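PDB 1QSA: protein (soluble lytic transglycosylase SLT70) from Escherichia coli, which cleaves the glycosidic bonds between N-acetylmuramic acid and N-acetylglucosamine in peptidoglycan, leaving a 1,6-anhydro bond in the muramic acid residue. Local coordinates for residues Ser286-Arg291 / Ala309-Glu314; Phe509-Tyr514 / Ile527-Ser532; Gln123-Leu128 / Asp140-Val145; Asp4-Arg9 / Lys33-Tyr38. One frame throughout, in Å; residues are numbered along the deposited sequence. Where two conformers were deposited one is given.

Contact 1 (Ser286-Arg291 / Ala309-Glu314); sequences SLIERR and ARLPME. With SO4 (sulfate ion), chain D.
Ile-288 and Leu-311 lie alongside each other, running in opposite senses, where the exit of helix 301-310 folds back against helix 285-298, two successive helices of the alpha-superhelix that gives this protein its shape. The CB of Ile-288 is directed toward the other segment, and the side chain offers both branches. With CG1 beside the backbone N (chi1 -62°), CG2 lies anti to that N and meets Leu-311 CD2 at 3.7 Å, while CD1 runs on to the carbonyl O of Arg-310, also at 3.7 Å. Pro-312 CD adds a looser apolar touch to the same CD1, at 4.5 Å.

Leu-311 reaches in chiefly through CD2, which also rests against the aliphatic CG of Glu-289, the two side chains standing roughly perpendicular. Glu-289 takes part through its CG methylene. Its chain stays extended past CG, and the carboxylate OE2 is taken by Lys-318 in a salt bridge and by Trp-321 NE1 in a hydrogen bond. Ile-279 of helix 269-280 packs on Ile-288 as well, tying this pair to the preceding helix.

No hydrogen bond joins the two segments. At the start of helix 285-298 a sulfate, probably from the crystallisation liquor, sits by Ser-286, whose N and OG both donate to its O1, each at 2.9 Å.

Contact 2 (Phe509-Tyr514 / Ile527-Ser532); sequences FSIPGY and INIGTS
Ile-511, Ser-532 and Ile-529 give up the most surface here, where the loop after helix 499-509 folds over helix 523-540 in the Slt-type domain, the lysozyme-like part of the enzyme. Ser-532 lays its CB over the centre of one face of the Phe-509 ring, 3.8 Å from the centroid and 10° off the normal, a CH-pi contact. Ile-511 comes in beside it: CD1 lies 3.9 Å from Ser-532 CB, and CG2, on the other branch, meets Asn-528 ND2 at 3.7 Å. A Schellman motif at Ser-510, with positive phi, ends the helix and turns the chain between Phe-509 and Ile-511.

Ile-529 puts its CD1 over one face of the Tyr-514 ring, offset toward the rim and 3.6 Å from Tyr-514 CD1. Val-506 of helix 499-509 touches both residues. No hydrogen bond is assigned across the contact; the loop is held by a methyl and a methylene over two ring faces and by Ile-511 set among the helix side chains.

Contact 3 (Gln123-Leu128 / Asp140-Val145); sequences QGAKEL and DKLFSV
Leu-142 holds CG trans to its own amide N (chi1 175°) and sends its branches at Ala-125, while Phe-143, its CG beside the backbone N (chi1 -65°), swings its ring round to the same helix. The two segments belong to helices 118-129 and 138-148 of the alpha-superhelix, whose axes here pass 9.9 Å apart at a crossing angle of -117°. Leu-142 CG lies 3.8 Å from Ala-125 CB, and Leu-142 CD2 touches Leu-128 CD1 at 3.9 Å.

Phe-143 brings the rim of its ring to the backbone: CE1 lies 3.6 Å from Ala-125 O and CZ 3.8 Å from Leu-128 O, both oxygens near the ring plane. Trp-129 meets the same ring edge-to-face.

The four touching residues are all buried, and no hydrogen bond crosses between the segments. Cohesion is apolar, probably helped by the slightly positive ring edge facing two carbonyl oxygens, of which Leu-128 O also accepts from Gln-135 NE2.

Contact 4 (Asp4-Arg9 / Lys33-Tyr38); sequences DEQRSR and KDYPLY. With SO4 (sulfate ion), chain C.
Gln-6 leans on Tyr-35 where the N-terminal helix 3-18 meets the turn leading into helix 38-48. Its CB starts the contact, 3.5 Å from Tyr-35 CD1. CG stands beside the backbone N (chi1 -71°), and from there the extended chain takes the amide past the ring, the two planes 76° apart. There CD approaches Tyr-35 CA, and OE1 sits at the ring edge, in plane, 3.6 Å from Tyr-35 CD1. The same OE1 accepts a 2.7 Å bond from a water that also donates weakly to Asp-34 O. At the tip NE2 passes Asp-34 CB and donates to Asp-1.

Next in the chain, Arg-7 lies across Tyr-35, its CG 3.8 Å from Tyr-35 OH. Beyond it the guanidinium holds a sulfate at its edge, NH1 to O4 and NH2 to O3, both at 2.8 Å; Arg-389 binds the same ion.

Between the segments the direct touches are van der Waals, with one water spanning the polar atoms. Arg-7 NE and Tyr-35 OH share Glu-390 of helix 383-393, so both segments meet one carboxylate from far along the chain, which joins these parts of the fold.

Overall arrangement
The four contacts follow one another along the chain without overlap, in the order 4, 3, 1, 2, and none touches another. Contacts 4, 3 and 1 join parts of the helical superhelix, while contact 2 falls within the Slt-type region. Contacts 1 and 4 sit on opposite sides of the chain's centre, their centres about 60 Å apart. Contacts 2 and 4, farthest apart in sequence, are the nearest pair in space, with centres about 36 Å and nearest atoms about 22 Å apart. All lie away from Glu-478, the predicted catalytic residue. Sulfates bind separately at contacts 1 and 4.

Contact 1 (Ser286-Arg291 / Ala309-Glu314)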
loop_
_atom_site.group_PDB
_atom_site.type_symbol
_atom_site.label_atom_id
_atom_site.label_comp_id
_atom_site.label_asym_id
_atom_site.label_seq_id
_atom_site.Cartn_x
_atom_site.Cartn_y
_atom_site.Cartn_z
ATOM N N SER A 286 -3.561 19.148 5.968
ATOM C CA SER A 286 -2.396 18.315 6.261
ATOM C C SER A 286 -1.212 19.127 6.792
ATOM O O SER A 286 -0.510 18.660 7.676
ATOM C CB SER A 286 -2.000 17.469 5.038
ATOM O OG SER A 286 -1.682 18.301 3.942
ATOM N N LEU A 287 -1.027 20.349 6.288
ATOM C CA LEU A 287 0.063 21.211 6.758
ATOM C C LEU A 287 -0.168 21.635 8.216
ATOM O O LEU A 287 0.753 21.601 9.035
ATOM C CB LEU A 287 0.201 22.438 5.864
ATOM C CG LEU A 287 1.286 23.461 6.238
ATOM C CD1 LEU A 287 2.682 22.812 6.319
ATOM C CD2 LEU A 287 1.259 24.596 5.216
ATOM N N ILE A 288 -1.402 22.026 8.533
ATOM C CA ILE A 288 -1.752 22.428 9.898
ATOM C C ILE A 288 -1.566 21.230 10.831
ATOM O O ILE A 288 -1.042 21.382 11.928
ATOM C CB ILE A 288 -3.210 22.959 9.977
ATOM C CG1 ILE A 288 -3.345 24.212 9.103
ATOM C CG2 ILE A 288 -3.577 23.274 11.433
ATOM C CD1 ILE A 288 -4.787 24.597 8.749
ATOM N N GLU A 289 -1.969 20.036 10.385
ATOM C CA GLU A 289 -1.796 18.829 11.198
ATOM C C GLU A 289 -0.315 18.549 11.458
ATOM O O GLU A 289 0.066 18.117 12.560
ATOM C CB GLU A 289 -2.449 17.618 10.524
ATOM C CG GLU A 289 -3.978 17.661 10.592
ATOM C CD GLU A 289 -4.635 16.517 9.852
ATOM O OE1 GLU A 289 -4.166 16.163 8.745
ATOM O OE2 GLU A 289 -5.617 15.959 10.380
ATOM N N ARG A 290 0.524 18.766 10.440
ATOM C CA ARG A 290 1.964 18.554 10.618
ATOM C C ARG A 290 2.495 19.533 11.682
ATOM O O ARG A 290 3.341 19.163 12.499
ATOM C CB ARG A 290 2.730 18.735 9.299
ATOM C CG ARG A 290 4.258 18.519 9.422
ATOM C CD ARG A 290 4.621 17.123 9.952
ATOM N NE ARG A 290 6.059 16.955 10.188
ATOM C CZ ARG A 290 6.666 17.179 11.353
ATOM N NH1 ARG A 290 5.965 17.575 12.406
ATOM N NH2 ARG A 290 7.978 16.997 11.475
ATOM N N ARG A 291 1.955 20.755 11.695
ATOM C CA ARG A 291 2.360 21.773 12.670
ATOM C C ARG A 291 1.893 21.385 14.077
ATOM O O ARG A 291 2.585 21.655 15.062
ATOM C CB ARG A 291 1.824 23.145 12.273
ATOM C CG ARG A 291 2.333 24.283 13.151
ATOM C CD ARG A 291 3.850 24.293 13.235
ATOM N NE ARG A 291 4.365 25.355 14.110
ATOM C CZ ARG A 291 4.519 25.235 15.424
ATOM N NH1 ARG A 291 4.148 24.117 16.046
ATOM N NH2 ARG A 291 5.004 26.257 16.125
ATOM N N ALA A 309 -6.582 24.480 17.373
ATOM C CA ALA A 309 -7.697 25.377 17.089
ATOM C C ALA A 309 -7.722 25.860 15.637
ATOM O O ALA A 309 -8.772 26.285 15.147
ATOM C CB ALA A 309 -7.668 26.579 18.057
ATOM N N ARG A 310 -6.576 25.811 14.952
ATOM C CA ARG A 310 -6.500 26.243 13.551
ATOM C C ARG A 310 -7.004 25.176 12.574
ATOM O O ARG A 310 -7.201 25.453 11.390
ATOM C CB ARG A 310 -5.067 26.638 13.159
ATOM C CG ARG A 310 -4.459 27.755 13.991
ATOM C CD ARG A 310 -5.206 29.050 13.804
ATOM N NE ARG A 310 -5.101 29.560 12.437
ATOM C CZ ARG A 310 -5.635 30.709 12.035
ATOM N NH1 ARG A 310 -6.312 31.463 12.894
ATOM N NH2 ARG A 310 -5.500 31.108 10.776
ATOM N N LEU A 311 -7.179 23.951 13.060
ATOM C CA LEU A 311 -7.682 22.871 12.211
ATOM C C LEU A 311 -9.117 23.154 11.792
ATOM O O LEU A 311 -9.893 23.726 12.564
ATOM C CB LEU A 311 -7.683 21.550 12.975
ATOM C CG LEU A 311 -6.322 20.907 13.235
ATOM C CD1 LEU A 311 -6.472 19.804 14.257
ATOM C CD2 LEU A 311 -5.764 20.383 11.919
ATOM N N PRO A 312 -9.466 22.835 10.534
ATOM C CA PRO A 312 -10.855 23.092 10.151
ATOM C C PRO A 312 -11.742 22.121 10.931
ATOM O O PRO A 312 -11.282 21.080 11.406
ATOM C CB PRO A 312 -10.867 22.810 8.644
ATOM C CG PRO A 312 -9.716 21.910 8.423
ATOM C CD PRO A 312 -8.657 22.420 9.373
ATOM N N MET A 313 -12.998 22.506 11.112
ATOM C CA MET A 313 -13.972 21.716 11.859
ATOM C C MET A 313 -13.949 20.230 11.481
ATOM O O MET A 313 -13.954 19.356 12.349
ATOM C CB MET A 313 -15.366 22.316 11.614
ATOM C CG MET A 313 -16.494 21.621 12.321
ATOM S SD MET A 313 -18.079 22.224 11.646
ATOM C CE MET A 313 -18.159 21.252 10.140
ATOM N N GLU A 314 -13.882 19.952 10.185
ATOM C CA GLU A 314 -13.868 18.578 9.695
ATOM C C GLU A 314 -12.705 17.740 10.245
ATOM O O GLU A 314 -12.893 16.590 10.660
ATOM C CB GLU A 314 -13.857 18.580 8.166
ATOM C CG GLU A 314 -15.141 19.154 7.526
ATOM C CD GLU A 314 -15.204 20.686 7.450
ATOM O OE1 GLU A 314 -14.214 21.388 7.770
ATOM O OE2 GLU A 314 -16.270 21.198 7.036
HETATM S S SO4 D . -4.860 19.447 2.153
HETATM O O1 SO4 D . -4.491 18.538 3.250
HETATM O O2 SO4 D . -5.958 20.334 2.609
HETATM O O3 SO4 D . -3.705 20.258 1.731
HETATM O O4 SO4 D . -5.324 18.652 1.000
#

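Contact 2 (Phe509-Tyr514 / Ile527-Ser532)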
loop_
_atom_site.group_PDB
_atom_site.type_symbol
_atom_site.label_atom_id
_atom_site.label_comp_id
_atom_site.label_asym_id
_atom_site.label_seq_id
_atom_site.Cartn_x
_atom_site.Cartn_y
_atom_site.Cartn_z
ATOM N N PHE A 509 23.161 -13.047 15.450
ATOM C CA PHE A 509 22.651 -14.041 16.391
ATOM C C PHE A 509 23.273 -15.436 16.206
ATOM O O PHE A 509 22.914 -16.362 16.932
ATOM C CB PHE A 509 21.122 -14.203 16.222
ATOM C CG PHE A 509 20.291 -13.099 16.839
ATOM C CD1 PHE A 509 20.291 -11.803 16.297
ATOM C CD2 PHE A 509 19.501 -13.360 17.969
ATOM C CE1 PHE A 509 19.534 -10.787 16.872
ATOM C CE2 PHE A 509 18.730 -12.345 18.563
ATOM C CZ PHE A 509 18.749 -11.058 18.016
ATOM N N SER A 510 24.139 -15.588 15.205
ATOM C CA SER A 510 24.779 -16.880 14.907
ATOM C C SER A 510 23.716 -17.968 14.702
ATOM O O SER A 510 23.724 -19.025 15.357
ATOM C CB SER A 510 25.753 -17.266 16.017
ATOM O OG SER A 510 26.746 -16.271 16.179
ATOM N N ILE A 511 22.747 -17.646 13.845
ATOM C CA ILE A 511 21.653 -18.555 13.512
ATOM C C ILE A 511 22.131 -19.478 12.400
ATOM O O ILE A 511 22.635 -19.017 11.372
ATOM C CB ILE A 511 20.423 -17.759 13.007
ATOM C CG1 ILE A 511 19.971 -16.780 14.094
ATOM C CG2 ILE A 511 19.307 -18.707 12.544
ATOM C CD1 ILE A 511 18.843 -15.820 13.652
ATOM N N PRO A 512 21.976 -20.795 12.588
ATOM C CA PRO A 512 22.402 -21.774 11.588
ATOM C C PRO A 512 21.353 -22.071 10.508
ATOM O O PRO A 512 20.163 -21.802 10.691
ATOM C CB PRO A 512 22.634 -23.027 12.433
ATOM C CG PRO A 512 21.532 -22.951 13.443
ATOM C CD PRO A 512 21.408 -21.461 13.779
ATOM N N GLY A 513 21.824 -22.611 9.387
ATOM C CA GLY A 513 20.942 -23.039 8.314
ATOM C C GLY A 513 20.350 -22.111 7.284
ATOM O O GLY A 513 19.566 -22.570 6.450
ATOM N N TYR A 514 20.736 -20.844 7.296
ATOM C CA TYR A 514 20.205 -19.883 6.339
ATOM C C TYR A 514 21.179 -19.589 5.191
ATOM O O TYR A 514 22.274 -19.074 5.409
ATOM C CB TYR A 514 19.835 -18.579 7.065
ATOM C CG TYR A 514 19.183 -17.551 6.167
ATOM C CD1 TYR A 514 17.864 -17.717 5.733
ATOM C CD2 TYR A 514 19.876 -16.410 5.751
ATOM C CE1 TYR A 514 17.253 -16.774 4.912
ATOM C CE2 TYR A 514 19.269 -15.460 4.920
ATOM C CZ TYR A 514 17.958 -15.654 4.510
ATOM O OH TYR A 514 17.339 -14.720 3.708
ATOM N N ILE A 527 9.693 -16.882 11.079
ATOM C CA ILE A 527 9.455 -16.583 12.492
ATOM C C ILE A 527 10.765 -16.608 13.292
ATOM O O ILE A 527 10.987 -15.766 14.145
ATOM C CB ILE A 527 8.380 -17.545 13.087
ATOM C CG1 ILE A 527 7.013 -17.214 12.478
ATOM C CG2 ILE A 527 8.299 -17.419 14.608
ATOM C CD1 ILE A 527 5.943 -18.290 12.703
ATOM N N ASN A 528 11.648 -17.545 12.972
ATOM C CA ASN A 528 12.951 -17.651 13.641
ATOM C C ASN A 528 13.765 -16.351 13.435
ATOM O O ASN A 528 14.136 -15.659 14.403
ATOM C CB ASN A 528 13.694 -18.858 13.045
ATOM C CG ASN A 528 15.055 -19.116 13.697
ATOM O OD1 ASN A 528 15.377 -18.566 14.750
ATOM N ND2 ASN A 528 15.859 -19.960 13.059
ATOM N N ILE A 529 13.983 -15.975 12.172
ATOM C CA ILE A 529 14.778 -14.791 11.864
ATOM C C ILE A 529 14.088 -13.482 12.247
ATOM O O ILE A 529 14.729 -12.554 12.759
ATOM C CB ILE A 529 15.186 -14.795 10.372
ATOM C CG1 ILE A 529 16.072 -16.017 10.113
ATOM C CG2 ILE A 529 15.939 -13.497 9.996
ATOM C CD1 ILE A 529 16.429 -16.260 8.651
ATOM N N GLY A 530 12.772 -13.444 12.070
ATOM C CA GLY A 530 12.014 -12.244 12.390
ATOM C C GLY A 530 11.931 -11.985 13.879
ATOM O O GLY A 530 12.121 -10.843 14.324
ATOM N N THR A 531 11.651 -13.019 14.672
ATOM C CA THR A 531 11.602 -12.828 16.135
ATOM C C THR A 531 12.988 -12.433 16.663
ATOM O O THR A 531 13.107 -11.698 17.633
ATOM C CB THR A 531 11.108 -14.076 16.915
ATOM O OG1 THR A 531 11.939 -15.215 16.633
ATOM C CG2 THR A 531 9.640 -14.375 16.601
ATOM N N SER A 532 14.033 -12.932 16.017
ATOM C CA SER A 532 15.397 -12.580 16.399
ATOM C C SER A 532 15.660 -11.083 16.158
ATOM O O SER A 532 16.089 -10.380 17.072
ATOM C CB SER A 532 16.427 -13.439 15.667
ATOM O OG SER A 532 16.435 -14.749 16.209
#

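Contact 3 (Gln123-Leu128 / Asp140-Val145)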
loop_
_atom_site.group_PDB
_atom_site.type_symbol
_atom_site.label_atom_id
_atom_site.label_comp_id
_atom_site.label_asym_id
_atom_site.label_seq_id
_atom_site.Cartn_x
_atom_site.Cartn_y
_atom_site.Cartn_z
ATOM N N GLN A 123 -10.567 7.549 -29.514
ATOM C CA GLN A 123 -11.256 7.707 -28.236
ATOM C C GLN A 123 -10.493 6.889 -27.197
ATOM O O GLN A 123 -10.226 7.367 -26.100
ATOM C CB GLN A 123 -12.700 7.205 -28.320
ATOM C CG GLN A 123 -13.588 8.018 -29.249
ATOM C CD GLN A 123 -14.825 7.254 -29.743
ATOM O OE1 GLN A 123 -15.044 6.085 -29.400
ATOM N NE2 GLN A 123 -15.624 7.915 -30.577
ATOM N N GLY A 124 -10.111 5.668 -27.567
ATOM C CA GLY A 124 -9.374 4.809 -26.646
ATOM C C GLY A 124 -7.988 5.339 -26.375
ATOM O O GLY A 124 -7.529 5.362 -25.219
ATOM N N ALA A 125 -7.313 5.757 -27.442
ATOM C CA ALA A 125 -5.965 6.312 -27.338
ATOM C C ALA A 125 -5.930 7.503 -26.383
ATOM O O ALA A 125 -5.074 7.562 -25.502
ATOM C CB ALA A 125 -5.451 6.732 -28.712
ATOM N N LYS A 126 -6.893 8.412 -26.522
ATOM C CA LYS A 126 -6.942 9.604 -25.672
ATOM C C LYS A 126 -7.066 9.249 -24.189
ATOM O O LYS A 126 -6.403 9.849 -23.341
ATOM C CB LYS A 126 -8.090 10.526 -26.102
ATOM C CG LYS A 126 -8.089 11.851 -25.358
ATOM C CD LYS A 126 -9.219 12.751 -25.829
ATOM C CE LYS A 126 -9.181 14.081 -25.080
ATOM N NZ LYS A 126 -10.319 14.965 -25.454
ATOM N N GLU A 127 -7.891 8.255 -23.887
ATOM C CA GLU A 127 -8.086 7.812 -22.514
ATOM C C GLU A 127 -6.789 7.215 -21.936
ATOM O O GLU A 127 -6.457 7.437 -20.776
ATOM C CB GLU A 127 -9.218 6.790 -22.459
ATOM C CG GLU A 127 -9.609 6.371 -21.053
ATOM C CD GLU A 127 -10.854 5.500 -21.030
ATOM O OE1 GLU A 127 -11.762 5.720 -21.868
ATOM O OE2 GLU A 127 -10.925 4.595 -20.170
ATOM N N LEU A 128 -6.068 6.466 -22.763
ATOM C CA LEU A 128 -4.810 5.836 -22.364
ATOM C C LEU A 128 -3.675 6.868 -22.255
ATOM O O LEU A 128 -2.709 6.685 -21.510
ATOM C CB LEU A 128 -4.434 4.744 -23.385
ATOM C CG LEU A 128 -5.283 3.460 -23.372
ATOM C CD1 LEU A 128 -5.103 2.657 -24.669
ATOM C CD2 LEU A 128 -4.926 2.619 -22.147
ATOM N N ASP A 140 2.864 2.776 -27.633
ATOM C CA ASP A 140 3.638 3.692 -28.473
ATOM C C ASP A 140 3.157 3.737 -29.924
ATOM O O ASP A 140 2.939 4.828 -30.478
ATOM C CB ASP A 140 5.135 3.372 -28.387
ATOM C CG ASP A 140 5.714 3.662 -26.997
ATOM O OD1 ASP A 140 5.088 4.415 -26.211
ATOM O OD2 ASP A 140 6.806 3.145 -26.696
ATOM N N LYS A 141 2.930 2.572 -30.521
ATOM C CA LYS A 141 2.459 2.524 -31.911
ATOM C C LYS A 141 1.066 3.176 -32.058
ATOM O O LYS A 141 0.763 3.808 -33.078
ATOM C CB LYS A 141 2.457 1.077 -32.428
ATOM C CG LYS A 141 1.590 0.096 -31.623
ATOM C CD LYS A 141 1.757 -1.333 -32.181
ATOM C CE LYS A 141 0.898 -2.341 -31.427
ATOM N NZ LYS A 141 1.348 -2.482 -30.010
ATOM N N LEU A 142 0.244 3.041 -31.022
ATOM C CA LEU A 142 -1.100 3.615 -31.009
ATOM C C LEU A 142 -1.037 5.141 -30.910
ATOM O O LEU A 142 -1.729 5.835 -31.646
ATOM C CB LEU A 142 -1.928 3.056 -29.839
ATOM C CG LEU A 142 -3.319 3.688 -29.647
ATOM C CD1 LEU A 142 -4.251 3.436 -30.857
ATOM C CD2 LEU A 142 -3.942 3.149 -28.357
ATOM N N PHE A 143 -0.213 5.651 -29.990
ATOM C CA PHE A 143 -0.069 7.089 -29.820
ATOM C C PHE A 143 0.528 7.700 -31.089
ATOM O O PHE A 143 0.204 8.828 -31.448
ATOM C CB PHE A 143 0.826 7.411 -28.606
ATOM C CG PHE A 143 0.245 6.989 -27.282
ATOM C CD1 PHE A 143 -1.136 6.904 -27.098
ATOM C CD2 PHE A 143 1.090 6.700 -26.200
ATOM C CE1 PHE A 143 -1.680 6.541 -25.859
ATOM C CE2 PHE A 143 0.563 6.339 -24.957
ATOM C CZ PHE A 143 -0.819 6.258 -24.779
ATOM N N SER A 144 1.414 6.953 -31.745
ATOM C CA SER A 144 2.063 7.403 -32.979
ATOM C C SER A 144 1.056 7.575 -34.116
ATOM O O SER A 144 1.015 8.634 -34.748
ATOM C CB SER A 144 3.158 6.419 -33.391
ATOM O OG SER A 144 3.851 6.904 -34.524
ATOM N N VAL A 145 0.233 6.558 -34.381
ATOM C CA VAL A 145 -0.752 6.678 -35.467
ATOM C C VAL A 145 -1.837 7.696 -35.131
ATOM O O VAL A 145 -2.351 8.388 -36.023
ATOM C CB VAL A 145 -1.379 5.300 -35.898
ATOM C CG1 VAL A 145 -0.290 4.377 -36.448
ATOM C CG2 VAL A 145 -2.133 4.633 -34.748
#

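Contact 4 (Asp4-Arg9 / Lys33-Tyr38)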
loop_
_atom_site.group_PDB
_atom_site.type_symbol
_atom_site.label_atom_id
_atom_site.label_comp_id
_atom_site.label_asym_id
_atom_site.label_seq_id
_atom_site.Cartn_x
_atom_site.Cartn_y
_atom_site.Cartn_z
ATOM N N ASP A 4 -7.472 -38.024 -2.296
ATOM C CA ASP A 4 -6.154 -38.299 -1.752
ATOM C C ASP A 4 -5.198 -38.846 -2.821
ATOM O O ASP A 4 -4.048 -38.399 -2.909
ATOM C CB ASP A 4 -6.255 -39.258 -0.569
ATOM C CG ASP A 4 -4.921 -39.458 0.123
ATOM O OD1 ASP A 4 -4.537 -38.606 0.955
ATOM O OD2 ASP A 4 -4.252 -40.451 -0.195
ATOM N N GLU A 5 -5.665 -39.792 -3.641
ATOM C CA GLU A 5 -4.818 -40.345 -4.708
ATOM C C GLU A 5 -4.514 -39.291 -5.769
ATOM O O GLU A 5 -3.396 -39.231 -6.291
ATOM C CB GLU A 5 -5.482 -41.552 -5.362
ATOM C CG GLU A 5 -5.368 -42.794 -4.499
ATOM C CD GLU A 5 -6.026 -43.998 -5.121
ATOM O OE1 GLU A 5 -5.780 -44.284 -6.318
ATOM O OE2 GLU A 5 -6.778 -44.670 -4.398
ATOM N N GLN A 6 -5.509 -38.472 -6.093
ATOM C CA GLN A 6 -5.323 -37.401 -7.079
ATOM C C GLN A 6 -4.244 -36.418 -6.614
ATOM O O GLN A 6 -3.449 -35.919 -7.426
ATOM C CB GLN A 6 -6.640 -36.664 -7.319
ATOM C CG GLN A 6 -7.647 -37.515 -8.088
ATOM C CD GLN A 6 -9.085 -37.024 -7.952
ATOM O OE1 GLN A 6 -9.351 -35.991 -7.332
ATOM N NE2 GLN A 6 -10.016 -37.751 -8.567
ATOM N N ARG A 7 -4.215 -36.131 -5.316
ATOM C CA ARG A 7 -3.209 -35.219 -4.757
ATOM C C ARG A 7 -1.793 -35.707 -5.068
ATOM O O ARG A 7 -0.939 -34.923 -5.503
ATOM C CB ARG A 7 -3.415 -35.054 -3.252
ATOM C CG ARG A 7 -4.544 -34.095 -2.944
ATOM C CD ARG A 7 -4.899 -34.112 -1.476
ATOM N NE ARG A 7 -5.818 -33.027 -1.155
ATOM C CZ ARG A 7 -6.217 -32.735 0.080
ATOM N NH1 ARG A 7 -5.802 -33.477 1.101
ATOM N NH2 ARG A 7 -7.050 -31.720 0.290
ATOM N N SER A 8 -1.545 -37.003 -4.871
ATOM C CA SER A 8 -0.222 -37.566 -5.158
ATOM C C SER A 8 0.099 -37.431 -6.650
ATOM O O SER A 8 1.198 -37.001 -7.009
ATOM C CB SER A 8 -0.141 -39.050 -4.758
ATOM O OG SER A 8 -0.220 -39.227 -3.350
ATOM N N ARG A 9 -0.860 -37.782 -7.508
ATOM C CA ARG A 9 -0.646 -37.693 -8.960
ATOM C C ARG A 9 -0.425 -36.244 -9.393
ATOM O O ARG A 9 0.373 -35.986 -10.295
ATOM C CB ARG A 9 -1.802 -38.315 -9.742
ATOM C CG ARG A 9 -1.970 -39.816 -9.475
ATOM C CD ARG A 9 -2.711 -40.515 -10.607
ATOM N NE ARG A 9 -4.012 -39.928 -10.933
ATOM C CZ ARG A 9 -5.113 -40.094 -10.209
ATOM N NH1 ARG A 9 -5.054 -40.733 -9.044
ATOM N NH2 ARG A 9 -6.247 -39.540 -10.599
ATOM N N LYS A 33 -8.451 -35.282 -14.718
ATOM C CA LYS A 33 -9.587 -34.414 -15.057
ATOM C C LYS A 33 -10.549 -34.127 -13.915
ATOM O O LYS A 33 -11.151 -33.054 -13.879
ATOM C CB LYS A 33 -10.377 -34.961 -16.255
ATOM C CG LYS A 33 -9.632 -34.860 -17.568
ATOM C CD LYS A 33 -10.391 -35.569 -18.692
ATOM C CE LYS A 33 -9.571 -35.592 -19.971
ATOM N NZ LYS A 33 -10.152 -36.514 -20.993
ATOM N N ASP A 34 -10.707 -35.073 -12.993
ATOM C CA ASP A 34 -11.628 -34.870 -11.873
ATOM C C ASP A 34 -11.030 -34.150 -10.664
ATOM O O ASP A 34 -11.748 -33.850 -9.714
ATOM C CB ASP A 34 -12.240 -36.193 -11.415
ATOM C CG ASP A 34 -13.217 -36.774 -12.429
ATOM O OD1 ASP A 34 -13.668 -36.058 -13.353
ATOM O OD2 ASP A 34 -13.541 -37.966 -12.290
ATOM N N TYR A 35 -9.723 -33.894 -10.686
ATOM C CA TYR A 35 -9.070 -33.194 -9.575
ATOM C C TYR A 35 -9.400 -31.691 -9.676
ATOM O O TYR A 35 -9.352 -31.129 -10.773
ATOM C CB TYR A 35 -7.562 -33.413 -9.650
ATOM C CG TYR A 35 -6.809 -32.814 -8.483
ATOM C CD1 TYR A 35 -7.084 -33.218 -7.166
ATOM C CD2 TYR A 35 -5.833 -31.836 -8.682
ATOM C CE1 TYR A 35 -6.406 -32.660 -6.080
ATOM C CE2 TYR A 35 -5.146 -31.269 -7.610
ATOM C CZ TYR A 35 -5.434 -31.676 -6.312
ATOM O OH TYR A 35 -4.764 -31.078 -5.281
ATOM N N PRO A 36 -9.748 -31.026 -8.548
ATOM C CA PRO A 36 -10.083 -29.593 -8.602
ATOM C C PRO A 36 -9.096 -28.693 -9.319
ATOM O O PRO A 36 -9.519 -27.730 -9.964
ATOM C CB PRO A 36 -10.238 -29.203 -7.130
ATOM C CG PRO A 36 -10.806 -30.480 -6.514
ATOM C CD PRO A 36 -9.999 -31.582 -7.202
ATOM N N LEU A 37 -7.805 -28.999 -9.217
ATOM C CA LEU A 37 -6.809 -28.155 -9.875
ATOM C C LEU A 37 -6.482 -28.508 -11.336
ATOM O O LEU A 37 -5.584 -27.907 -11.932
ATOM C CB LEU A 37 -5.538 -28.031 -9.029
ATOM C CG LEU A 37 -5.749 -27.551 -7.580
ATOM C CD1 LEU A 37 -4.397 -27.317 -6.916
ATOM C CD2 LEU A 37 -6.571 -26.269 -7.520
ATOM N N TYR A 38 -7.246 -29.416 -11.941
ATOM C CA TYR A 38 -7.014 -29.768 -13.347
ATOM C C TYR A 38 -7.004 -28.518 -14.260
ATOM O O TYR A 38 -6.163 -28.421 -15.145
ATOM C CB TYR A 38 -8.041 -30.798 -13.826
ATOM C CG TYR A 38 -7.803 -31.242 -15.244
ATOM C CD1 TYR A 38 -6.757 -32.116 -15.562
ATOM C CD2 TYR A 38 -8.596 -30.754 -16.271
ATOM C CE1 TYR A 38 -6.511 -32.490 -16.892
ATOM C CE2 TYR A 38 -8.364 -31.115 -17.597
ATOM C CZ TYR A 38 -7.325 -31.976 -17.898
ATOM O OH TYR A 38 -7.106 -32.295 -19.221
HETATM S S SO4 C . -7.472 -31.444 3.980
HETATM O O1 SO4 C . -6.720 -30.731 5.031
HETATM O O2 SO4 C . -8.808 -31.829 4.479
HETATM O O3 SO4 C . -7.621 -30.545 2.815
HETATM O O4 SO4 C . -6.738 -32.669 3.627
HETATM O O HOH W 1 -11.744 -35.126 -6.511
#